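Local coordinates for protein LbaCas13a (C2c2) (Lachnospiraceae bacterium, PDB 5W1H) that binds a mature CRISPR guide RNA and, as an RNA-targeting A-cleaving Cas13a nuclease, probably uses it to recognise and cut RNA, at residues N338-K343 with K426-Y431; T366-Y371 with K414-L419. All coordinates share one frame; numbering follows the deposited sequence.

Contact 1: residues N338-K343 with K426-Y431. With nucleotides of chain B.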
ATOM      1  N   ASN A 338     -28.888 -16.234  19.344  1.00 45.92           N
ATOM      2  CA  ASN A 338     -29.811 -15.929  18.257  1.00 44.93           C
ATOM      3  C   ASN A 338     -30.629 -14.666  18.495  1.00 44.64           C
ATOM      4  O   ASN A 338     -31.464 -14.321  17.652  1.00 43.86           O
ATOM      5  CB  ASN A 338     -30.761 -17.109  18.023  1.00 46.99           C
ATOM      6  CG  ASN A 338     -30.104 -18.242  17.264  1.00 54.73           C
ATOM      7  OD1 ASN A 338     -29.345 -18.014  16.320  1.00 55.10           O
ATOM      8  ND2 ASN A 338     -30.395 -19.473  17.670  1.00 59.35           N
ATOM      9  N   ARG A 339     -30.410 -13.975  19.611  1.00 41.49           N
ATOM     10  CA  ARG A 339     -31.197 -12.792  19.935  1.00 37.97           C
ATOM     11  C   ARG A 339     -31.000 -11.702  18.887  1.00 41.56           C
ATOM     12  O   ARG A 339     -29.887 -11.468  18.406  1.00 37.19           O
ATOM     13  CB  ARG A 339     -30.808 -12.278  21.320  1.00 43.54           C
ATOM     14  CG  ARG A 339     -31.490 -10.994  21.747  1.00 45.55           C
ATOM     15  CD  ARG A 339     -31.418 -10.848  23.255  1.00 49.14           C
ATOM     16  NE  ARG A 339     -30.468 -11.795  23.833  1.00 48.28           N
ATOM     17  CZ  ARG A 339     -30.433 -12.128  25.119  1.00 49.77           C
ATOM     18  NH1 ARG A 339     -31.300 -11.591  25.966  1.00 52.38           N
ATOM     19  NH2 ARG A 339     -29.535 -13.001  25.557  1.00 50.68           N
ATOM     20  N   GLU A 340     -32.092 -11.029  18.540  1.00 38.59           N
ATOM     21  CA  GLU A 340     -32.088 -10.019  17.491  1.00 39.51           C
ATOM     22  C   GLU A 340     -31.950  -8.630  18.099  1.00 36.29           C
ATOM     23  O   GLU A 340     -32.696  -8.267  19.014  1.00 34.57           O
ATOM     24  CB  GLU A 340     -33.362 -10.118  16.652  1.00 43.80           C
ATOM     25  CG  GLU A 340     -33.563 -11.497  16.043  1.00 47.04           C
ATOM     26  CD  GLU A 340     -34.680 -11.534  15.023  1.00 53.51           C
ATOM     27  OE1 GLU A 340     -35.312 -10.481  14.791  1.00 54.33           O
ATOM     28  OE2 GLU A 340     -34.924 -12.619  14.450  1.00 55.06           O
ATOM     29  N   PHE A 341     -30.981  -7.864  17.593  1.00 33.26           N
ATOM     30  CA  PHE A 341     -30.772  -6.498  18.063  1.00 29.35           C
ATOM     31  C   PHE A 341     -31.881  -5.581  17.567  1.00 32.57           C
ATOM     32  O   PHE A 341     -32.414  -4.760  18.323  1.00 31.58           O
ATOM     33  CB  PHE A 341     -29.401  -6.006  17.592  1.00 28.60           C
ATOM     34  CG  PHE A 341     -28.995  -4.671  18.151  1.00 28.29           C
ATOM     35  CD1 PHE A 341     -28.652  -4.539  19.487  1.00 30.24           C
ATOM     36  CD2 PHE A 341     -28.913  -3.555  17.331  1.00 32.22           C
ATOM     37  CE1 PHE A 341     -28.260  -3.317  20.000  1.00 27.90           C
ATOM     38  CE2 PHE A 341     -28.517  -2.329  17.838  1.00 29.34           C
ATOM     39  CZ  PHE A 341     -28.189  -2.213  19.176  1.00 28.49           C
ATOM     40  N   ILE A 342     -32.228  -5.698  16.286  1.00 34.39           N
ATOM     41  CA  ILE A 342     -33.369  -5.026  15.687  1.00 32.92           C
ATOM     42  C   ILE A 342     -34.118  -6.060  14.861  1.00 35.30           C
ATOM     43  O   ILE A 342     -33.585  -7.119  14.524  1.00 36.78           O
ATOM     44  CB  ILE A 342     -32.958  -3.833  14.797  1.00 33.09           C
ATOM     45  CG1 ILE A 342     -32.006  -4.308  13.694  1.00 29.98           C
ATOM     46  CG2 ILE A 342     -32.338  -2.726  15.636  1.00 33.94           C
ATOM     47  CD1 ILE A 342     -31.669  -3.252  12.663  1.00 33.04           C
ATOM     48  N   LYS A 343     -35.364  -5.745  14.529  1.00 37.71           N
ATOM     49  CA  LYS A 343     -36.142  -6.579  13.624  1.00 40.63           C
ATOM     50  C   LYS A 343     -36.025  -5.987  12.224  1.00 36.99           C
ATOM     51  O   LYS A 343     -36.306  -4.800  12.012  1.00 38.90           O
ATOM     52  CB  LYS A 343     -37.600  -6.715  14.083  1.00 45.53           C
ATOM     53  CG  LYS A 343     -38.585  -5.640  13.634  1.00 51.64           C
ATOM     54  CD  LYS A 343     -38.398  -4.347  14.400  1.00 52.12           C
ATOM     55  CE  LYS A 343     -39.260  -3.230  13.836  1.00 55.32           C
ATOM     56  NZ  LYS A 343     -39.068  -1.959  14.593  1.00 57.02           N
ATOM     57  N   LYS A 426     -25.763  -9.696  10.770  1.00 28.85           N
ATOM     58  CA  LYS A 426     -25.301  -8.413  11.278  1.00 29.37           C
ATOM     59  C   LYS A 426     -26.335  -7.730  12.167  1.00 30.89           C
ATOM     60  O   LYS A 426     -26.012  -6.727  12.812  1.00 30.07           O
ATOM     61  CB  LYS A 426     -24.912  -7.509  10.103  1.00 32.08           C
ATOM     62  CG  LYS A 426     -23.854  -6.469  10.433  1.00 35.03           C
ATOM     63  CD  LYS A 426     -23.182  -5.925   9.177  1.00 33.82           C
ATOM     64  CE  LYS A 426     -22.041  -6.818   8.704  1.00 34.15           C
ATOM     65  NZ  LYS A 426     -21.430  -6.312   7.442  1.00 30.34           N
ATOM     66  N   ALA A 427     -27.559  -8.252  12.222  1.00 29.05           N
ATOM     67  CA  ALA A 427     -28.596  -7.756  13.116  1.00 31.64           C
ATOM     68  C   ALA A 427     -28.701  -8.556  14.409  1.00 31.54           C
ATOM     69  O   ALA A 427     -29.596  -8.285  15.216  1.00 33.45           O
ATOM     70  CB  ALA A 427     -29.954  -7.752  12.401  1.00 33.63           C
ATOM     71  N   ARG A 428     -27.822  -9.533  14.622  1.00 31.63           N
ATOM     72  CA  ARG A 428     -27.845 -10.338  15.838  1.00 33.44           C
ATOM     73  C   ARG A 428     -27.107  -9.619  16.961  1.00 30.31           C
ATOM     74  O   ARG A 428     -26.002  -9.108  16.757  1.00 26.39           O
ATOM     75  CB  ARG A 428     -27.204 -11.705  15.590  1.00 32.00           C
ATOM     76  CG  ARG A 428     -27.974 -12.610  14.640  1.00 39.35           C
ATOM     77  CD  ARG A 428     -29.225 -13.172  15.296  1.00 46.19           C
ATOM     78  NE  ARG A 428     -29.637 -14.436  14.686  1.00 48.81           N
ATOM     79  CZ  ARG A 428     -30.653 -14.565  13.838  1.00 51.15           C
ATOM     80  NH1 ARG A 428     -31.378 -13.509  13.495  1.00 51.36           N
ATOM     81  NH2 ARG A 428     -30.949 -15.758  13.336  1.00 56.52           N
ATOM     82  N   THR A 429     -27.715  -9.592  18.151  1.00 27.98           N
ATOM     83  CA  THR A 429     -27.092  -8.916  19.287  1.00 29.89           C
ATOM     84  C   THR A 429     -25.727  -9.514  19.610  1.00 28.15           C
ATOM     85  O   THR A 429     -24.795  -8.790  19.978  1.00 27.64           O
ATOM     86  CB  THR A 429     -28.006  -8.986  20.515  1.00 33.11           C
ATOM     87  OG1 THR A 429     -29.290  -8.436  20.194  1.00 35.52           O
ATOM     88  CG2 THR A 429     -27.407  -8.202  21.677  1.00 32.25           C
ATOM     89  N   GLY A 430     -25.589 -10.834  19.466  1.00 27.17           N
ATOM     90  CA  GLY A 430     -24.322 -11.481  19.770  1.00 27.85           C
ATOM     91  C   GLY A 430     -23.228 -11.168  18.769  1.00 29.50           C
ATOM     92  O   GLY A 430     -22.049 -11.126  19.130  1.00 27.65           O
ATOM     93  N   TYR A 431     -23.593 -10.969  17.501  1.00 28.17           N
ATOM     94  CA  TYR A 431     -22.618 -10.477  16.534  1.00 28.43           C
ATOM     95  C   TYR A 431     -22.096  -9.107  16.946  1.00 24.72           C
ATOM     96  O   TYR A 431     -20.885  -8.857  16.916  1.00 26.79           O
ATOM     97  CB  TYR A 431     -23.239 -10.414  15.136  1.00 28.92           C
ATOM     98  CG  TYR A 431     -22.393  -9.642  14.142  1.00 24.42           C
ATOM     99  CD1 TYR A 431     -21.382 -10.270  13.425  1.00 28.87           C
ATOM    100  CD2 TYR A 431     -22.595  -8.279  13.933  1.00 28.14           C
ATOM    101  CE1 TYR A 431     -20.596  -9.564  12.523  1.00 29.00           C
ATOM    102  CE2 TYR A 431     -21.813  -7.567  13.039  1.00 27.01           C
ATOM    103  CZ  TYR A 431     -20.820  -8.214  12.336  1.00 26.63           C
ATOM    104  OH  TYR A 431     -20.047  -7.507  11.442  1.00 28.14           O
TER
ATOM    105  P     A B   4     -18.900  -8.172   5.831  1.00 25.55           P
ATOM    106  OP1   A B   4     -19.338  -8.333   7.244  1.00 24.81           O
ATOM    107  OP2   A B   4     -19.818  -7.536   4.852  1.00 25.48           O
ATOM    108  O5'   A B   4     -17.548  -7.331   5.833  1.00 25.78           O
ATOM    109  C5'   A B   4     -16.586  -7.502   6.864  1.00 26.68           C
ATOM    110  C4'   A B   4     -15.190  -7.274   6.349  1.00 21.36           C
ATOM    111  O4'   A B   4     -14.865  -8.295   5.371  1.00 23.81           O
ATOM    112  C3'   A B   4     -14.975  -5.965   5.608  1.00 25.14           C
ATOM    113  O3'   A B   4     -14.744  -4.871   6.476  1.00 26.03           O
ATOM    114  C2'   A B   4     -13.803  -6.288   4.692  1.00 24.57           C
ATOM    115  O2'   A B   4     -12.583  -6.280   5.421  1.00 24.15           O
ATOM    116  C1'   A B   4     -14.115  -7.736   4.317  1.00 25.61           C
ATOM    117  N9    A B   4     -14.918  -7.857   3.083  1.00 25.82           N
ATOM    118  C8    A B   4     -16.190  -8.366   2.974  1.00 26.91           C
ATOM    119  N7    A B   4     -16.660  -8.378   1.751  1.00 26.28           N
ATOM    120  C5    A B   4     -15.618  -7.849   1.001  1.00 26.93           C
ATOM    121  C6    A B   4     -15.486  -7.600  -0.376  1.00 30.65           C
ATOM    122  N6    A B   4     -16.449  -7.864  -1.265  1.00 31.44           N
ATOM    123  N1    A B   4     -14.319  -7.066  -0.805  1.00 28.24           N
ATOM    124  C2    A B   4     -13.361  -6.806   0.096  1.00 27.76           C
ATOM    125  N3    A B   4     -13.367  -6.995   1.414  1.00 25.51           N
ATOM    126  C4    A B   4     -14.536  -7.531   1.805  1.00 26.09           C
TER
HETATM  127  O   HOH W   1     -27.482 -12.616  19.277  1.00 37.93           O
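Glu340 and Arg428 form an isolated beta bridge, in which a loop residue pairs with the N-cap residue of a helix, neither being part of a regular strand. The two are a non-hydrogen-bonded antiparallel pair, CA to CA 4.6 Å, framed by two backbone bonds: Phe341 N gives its hydrogen to Ala427 O at 2.8 Å, and Thr429 N donates to Arg339 O at 2.9 Å. The second bond does more than hold the bridge. Arg428 is the N-cap of helix 429-458, so Arg339 O receives an amide hydrogen of the first turn, and water 1 carries the same carbonyl on to Gly430 N, accepting from that amide at 2.6 Å. The CA-H of Arg428 also faces Arg339 O, adding a weaker contact. The bridge lies in a helical region that, judging by its lysine-phosphate bonds, contributes to guide-RNA binding. The Arg428 side chain bends at chi2 (-74°), which brings CD to 3.4 Å from Asn338 O and sets one guanidinium face over that oxygen. The Glu340 carboxylate lies nearly parallel to the guanidinium (5°), but OE2 is 3.8 Å from Arg428 NH1 and well out of its plane, a long salt bridge of charge alone; NH1 pairs also with Glu424. Thr429 OG1 sits at the edge of the Phe341 ring, near its plane. With CG opposite its backbone N (chi1 -173°), the ring leads away to pack on Phe310, Gln374 and Cys378. Ile342 CG1 meets the methyl of Ala427. Lys426, just before Ala427, takes no part in the bridge and reaches the guide RNA: its NZ bonds OP1 of A4 of chain B at 2.9 Å and OP2 only weakly.

Contact 2: residues T366-Y371 with K414-L419. With nucleotides of chain B.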
ATOM      1  N   THR A 366     -33.858   2.779   6.228  1.00 27.22           N
ATOM      2  CA  THR A 366     -34.712   2.410   7.350  1.00 29.25           C
ATOM      3  C   THR A 366     -33.977   1.495   8.322  1.00 28.52           C
ATOM      4  O   THR A 366     -34.112   1.635   9.543  1.00 29.70           O
ATOM      5  CB  THR A 366     -35.987   1.741   6.830  1.00 31.27           C
ATOM      6  OG1 THR A 366     -36.785   2.709   6.136  1.00 35.14           O
ATOM      7  CG2 THR A 366     -36.797   1.140   7.969  1.00 31.39           C
ATOM      8  N   VAL A 367     -33.180   0.562   7.799  1.00 28.65           N
ATOM      9  CA  VAL A 367     -32.433  -0.341   8.669  1.00 27.87           C
ATOM     10  C   VAL A 367     -31.392   0.428   9.472  1.00 28.24           C
ATOM     11  O   VAL A 367     -31.186   0.159  10.662  1.00 25.90           O
ATOM     12  CB  VAL A 367     -31.799  -1.477   7.847  1.00 30.34           C
ATOM     13  CG1 VAL A 367     -30.781  -2.239   8.682  1.00 27.18           C
ATOM     14  CG2 VAL A 367     -32.877  -2.427   7.346  1.00 30.77           C
ATOM     15  N   LYS A 368     -30.731   1.407   8.845  1.00 26.86           N
ATOM     16  CA  LYS A 368     -29.746   2.209   9.567  1.00 27.44           C
ATOM     17  C   LYS A 368     -30.394   3.002  10.695  1.00 27.62           C
ATOM     18  O   LYS A 368     -29.813   3.144  11.776  1.00 30.66           O
ATOM     19  CB  LYS A 368     -29.020   3.151   8.606  1.00 29.68           C
ATOM     20  CG  LYS A 368     -27.944   2.496   7.753  1.00 28.88           C
ATOM     21  CD  LYS A 368     -27.177   3.559   6.976  1.00 35.59           C
ATOM     22  CE  LYS A 368     -26.231   2.948   5.964  1.00 38.45           C
ATOM     23  NZ  LYS A 368     -25.628   3.993   5.085  1.00 41.66           N
ATOM     24  N   GLU A 369     -31.598   3.531  10.463  1.00 27.41           N
ATOM     25  CA  GLU A 369     -32.285   4.261  11.522  1.00 30.91           C
ATOM     26  C   GLU A 369     -32.722   3.334  12.649  1.00 28.56           C
ATOM     27  O   GLU A 369     -32.698   3.735  13.820  1.00 29.30           O
ATOM     28  CB  GLU A 369     -33.480   5.031  10.955  1.00 31.15           C
ATOM     29  CG  GLU A 369     -33.093   6.384  10.379  1.00 38.10           C
ATOM     30  CD  GLU A 369     -32.173   7.167  11.310  1.00 42.36           C
ATOM     31  OE1 GLU A 369     -32.550   7.392  12.481  1.00 40.39           O
ATOM     32  OE2 GLU A 369     -31.062   7.536  10.875  1.00 49.95           O
ATOM     33  N   LEU A 370     -33.113   2.099  12.324  1.00 27.81           N
ATOM     34  CA  LEU A 370     -33.444   1.131  13.369  1.00 28.19           C
ATOM     35  C   LEU A 370     -32.235   0.833  14.244  1.00 28.57           C
ATOM     36  O   LEU A 370     -32.352   0.744  15.473  1.00 26.72           O
ATOM     37  CB  LEU A 370     -33.981  -0.155  12.743  1.00 29.00           C
ATOM     38  CG  LEU A 370     -35.338  -0.054  12.039  1.00 35.78           C
ATOM     39  CD1 LEU A 370     -35.646  -1.326  11.260  1.00 31.60           C
ATOM     40  CD2 LEU A 370     -36.440   0.234  13.053  1.00 38.86           C
ATOM     41  N   TYR A 371     -31.064   0.660  13.621  1.00 25.92           N
ATOM     42  CA  TYR A 371     -29.827   0.497  14.378  1.00 26.45           C
ATOM     43  C   TYR A 371     -29.586   1.692  15.289  1.00 25.02           C
ATOM     44  O   TYR A 371     -29.317   1.534  16.486  1.00 26.35           O
ATOM     45  CB  TYR A 371     -28.644   0.328  13.423  1.00 25.06           C
ATOM     46  CG  TYR A 371     -28.351  -1.078  12.946  1.00 27.53           C
ATOM     47  CD1 TYR A 371     -27.771  -2.016  13.794  1.00 25.74           C
ATOM     48  CD2 TYR A 371     -28.603  -1.451  11.630  1.00 26.19           C
ATOM     49  CE1 TYR A 371     -27.482  -3.300  13.355  1.00 25.35           C
ATOM     50  CE2 TYR A 371     -28.312  -2.730  11.182  1.00 27.30           C
ATOM     51  CZ  TYR A 371     -27.752  -3.647  12.046  1.00 30.63           C
ATOM     52  OH  TYR A 371     -27.462  -4.916  11.597  1.00 31.38           O
ATOM     53  N   LYS A 414     -19.980   2.423  13.842  1.00 25.86           N
ATOM     54  CA  LYS A 414     -19.048   2.036  12.785  1.00 27.06           C
ATOM     55  C   LYS A 414     -19.587   0.877  11.959  1.00 26.72           C
ATOM     56  O   LYS A 414     -19.293   0.781  10.760  1.00 25.47           O
ATOM     57  CB  LYS A 414     -17.688   1.656  13.378  1.00 24.15           C
ATOM     58  CG  LYS A 414     -16.809   2.834  13.774  1.00 23.37           C
ATOM     59  CD  LYS A 414     -15.384   2.377  14.093  1.00 22.19           C
ATOM     60  CE  LYS A 414     -15.349   1.495  15.338  1.00 24.16           C
ATOM     61  NZ  LYS A 414     -13.961   1.019  15.651  1.00 24.82           N
ATOM     62  N   ILE A 415     -20.381   0.000  12.573  1.00 23.26           N
ATOM     63  CA  ILE A 415     -20.882  -1.174  11.867  1.00 25.79           C
ATOM     64  C   ILE A 415     -22.032  -0.812  10.928  1.00 28.03           C
ATOM     65  O   ILE A 415     -22.061  -1.255   9.773  1.00 29.60           O
ATOM     66  CB  ILE A 415     -21.288  -2.261  12.879  1.00 27.81           C
ATOM     67  CG1 ILE A 415     -20.046  -2.801  13.597  1.00 27.52           C
ATOM     68  CG2 ILE A 415     -22.045  -3.393  12.184  1.00 26.30           C
ATOM     69  CD1 ILE A 415     -20.332  -3.935  14.553  1.00 28.48           C
ATOM     70  N   TYR A 416     -22.994  -0.006  11.385  1.00 26.87           N
ATOM     71  CA  TYR A 416     -24.170   0.235  10.555  1.00 27.70           C
ATOM     72  C   TYR A 416     -24.053   1.466   9.664  1.00 27.66           C
ATOM     73  O   TYR A 416     -24.761   1.539   8.654  1.00 32.29           O
ATOM     74  CB  TYR A 416     -25.443   0.339  11.417  1.00 27.50           C
ATOM     75  CG  TYR A 416     -25.605   1.603  12.241  1.00 26.71           C
ATOM     76  CD1 TYR A 416     -26.008   2.799  11.654  1.00 31.31           C
ATOM     77  CD2 TYR A 416     -25.411   1.585  13.615  1.00 27.64           C
ATOM     78  CE1 TYR A 416     -26.163   3.949  12.403  1.00 30.96           C
ATOM     79  CE2 TYR A 416     -25.577   2.729  14.374  1.00 29.14           C
ATOM     80  CZ  TYR A 416     -25.951   3.907  13.762  1.00 29.29           C
ATOM     81  OH  TYR A 416     -26.112   5.048  14.512  1.00 31.48           O
ATOM     82  N   ALA A 417     -23.189   2.431  10.001  1.00 27.57           N
ATOM     83  CA  ALA A 417     -23.127   3.669   9.222  1.00 33.07           C
ATOM     84  C   ALA A 417     -22.669   3.426   7.788  1.00 37.28           C
ATOM     85  O   ALA A 417     -23.068   4.165   6.880  1.00 41.17           O
ATOM     86  CB  ALA A 417     -22.203   4.684   9.895  1.00 31.13           C
ATOM     87  N   ASN A 418     -21.831   2.420   7.562  1.00 39.54           N
ATOM     88  CA  ASN A 418     -21.402   2.046   6.221  1.00 42.32           C
ATOM     89  C   ASN A 418     -21.840   0.626   5.896  1.00 43.23           C
ATOM     90  O   ASN A 418     -21.099  -0.156   5.295  1.00 44.80           O
ATOM     91  CB  ASN A 418     -19.893   2.198   6.062  1.00 48.02           C
ATOM     92  CG  ASN A 418     -19.407   3.581   6.434  1.00 53.23           C
ATOM     93  OD1 ASN A 418     -20.143   4.566   6.316  1.00 46.81           O
ATOM     94  ND2 ASN A 418     -18.162   3.666   6.892  1.00 51.76           N
ATOM     95  N   LEU A 419     -23.055   0.279   6.313  1.00 38.98           N
ATOM     96  CA  LEU A 419     -23.634  -1.013   5.981  1.00 38.47           C
ATOM     97  C   LEU A 419     -23.744  -1.154   4.469  1.00 34.14           C
ATOM     98  O   LEU A 419     -24.341  -0.304   3.804  1.00 36.23           O
ATOM     99  CB  LEU A 419     -25.008  -1.142   6.636  1.00 35.67           C
ATOM    100  CG  LEU A 419     -25.705  -2.493   6.519  1.00 36.12           C
ATOM    101  CD1 LEU A 419     -24.945  -3.530   7.315  1.00 30.96           C
ATOM    102  CD2 LEU A 419     -27.145  -2.395   6.996  1.00 31.61           C
TER
ATOM    103  P     C B   8     -11.378   3.422  15.005  1.00 21.52           P
ATOM    104  OP1   C B   8     -11.770   2.667  16.220  1.00 21.49           O
ATOM    105  OP2   C B   8     -12.426   4.108  14.204  1.00 23.74           O
ATOM    106  O5'   C B   8     -10.322   4.555  15.388  1.00 20.46           O
ATOM    107  C5'   C B   8      -9.073   4.247  15.995  1.00 21.21           C
ATOM    108  C4'   C B   8      -8.057   5.336  15.741  1.00 23.20           C
ATOM    109  O4'   C B   8      -7.898   5.530  14.309  1.00 21.55           O
ATOM    110  C3'   C B   8      -8.406   6.725  16.269  1.00 22.77           C
ATOM    111  O3'   C B   8      -8.093   6.890  17.644  1.00 22.17           O
ATOM    112  C2'   C B   8      -7.602   7.639  15.352  1.00 23.27           C
ATOM    113  O2'   C B   8      -6.239   7.658  15.744  1.00 21.14           O
ATOM    114  C1'   C B   8      -7.703   6.898  14.021  1.00 22.70           C
ATOM    115  N1    C B   8      -8.839   7.379  13.198  1.00 22.26           N
ATOM    116  C2    C B   8      -8.682   8.563  12.475  1.00 24.93           C
ATOM    117  O2    C B   8      -7.603   9.172  12.548  1.00 23.12           O
ATOM    118  N3    C B   8      -9.704   9.012  11.712  1.00 22.12           N
ATOM    119  C4    C B   8     -10.848   8.327  11.658  1.00 23.26           C
ATOM    120  N4    C B   8     -11.826   8.811  10.893  1.00 23.81           N
ATOM    121  C5    C B   8     -11.042   7.115  12.389  1.00 25.56           C
ATOM    122  C6    C B   8     -10.017   6.683  13.135  1.00 21.04           C
TER
HETATM  123  O   HOH W   2     -24.115   2.249   3.292  1.00 53.21           O
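Lys368 NZ is gripped twice across the contact, giving a hydrogen bond to Ala417 O at 3.1 Å and another to water 2, which in turn donates to Leu419 O at 2.6 Å. The setting is an antiparallel helical hairpin: helix 357-388 packs against the C-terminal part of helix 398-417 and the residues after it. The ammonium bonds one carbonyl near that C-terminal end directly, where a positive charge would probably be favoured by the helix dipole, and reaches Leu419 O, in the loop, only through the water. The nitrogen stands above the Ala417 carbonyl plane, 49° out of it. The extended lysine chain reaches there by running over Tyr416 O, CG at 3.4 Å from that oxygen. The Tyr371 and Tyr416 rings are almost parallel (9°) but displaced, so that little of one covers the other; each CB sits over the other's face, Tyr371 CB being 3.8 Å from the Tyr416 ring centroid, a reciprocal CH-pi pair. Tyr416 manages this with CG held between its backbone N and carbonyl carbon (chi1 73°). Leu419 CD2 lies obliquely to the Tyr371 ring and 4.0 Å from Val367 CG1. Beyond Ile415, which rests on helix 429-458, Lys414 points to the guide RNA; its NZ, also salt-bridged to Asp439, bonds OP1 of C8 of chain B at 2.8 Å.

Overall arrangement
From the N terminus, the chain leaves helix 327-335 through the loop 338-343, climbs helix 357-388, turns into helix 398-417 and, after a short link, enters helix 429-458. Contact 1 closes this long excursion by fastening its entry loop to the start of the last helix. Contact 2 lies wholly within the excursion, closing the smaller loop between helix 357-388 and helix 398-417. The two centres are 13 Å apart and they touch: Tyr371 OH of contact 2 probably hydrogen-bonds Lys426 O of contact 1, and Leu419 packs on Lys426. Together they join the loop before helix 357-388, that helix, helix 398-417 and the start of helix 429-458 beside the bound crRNA.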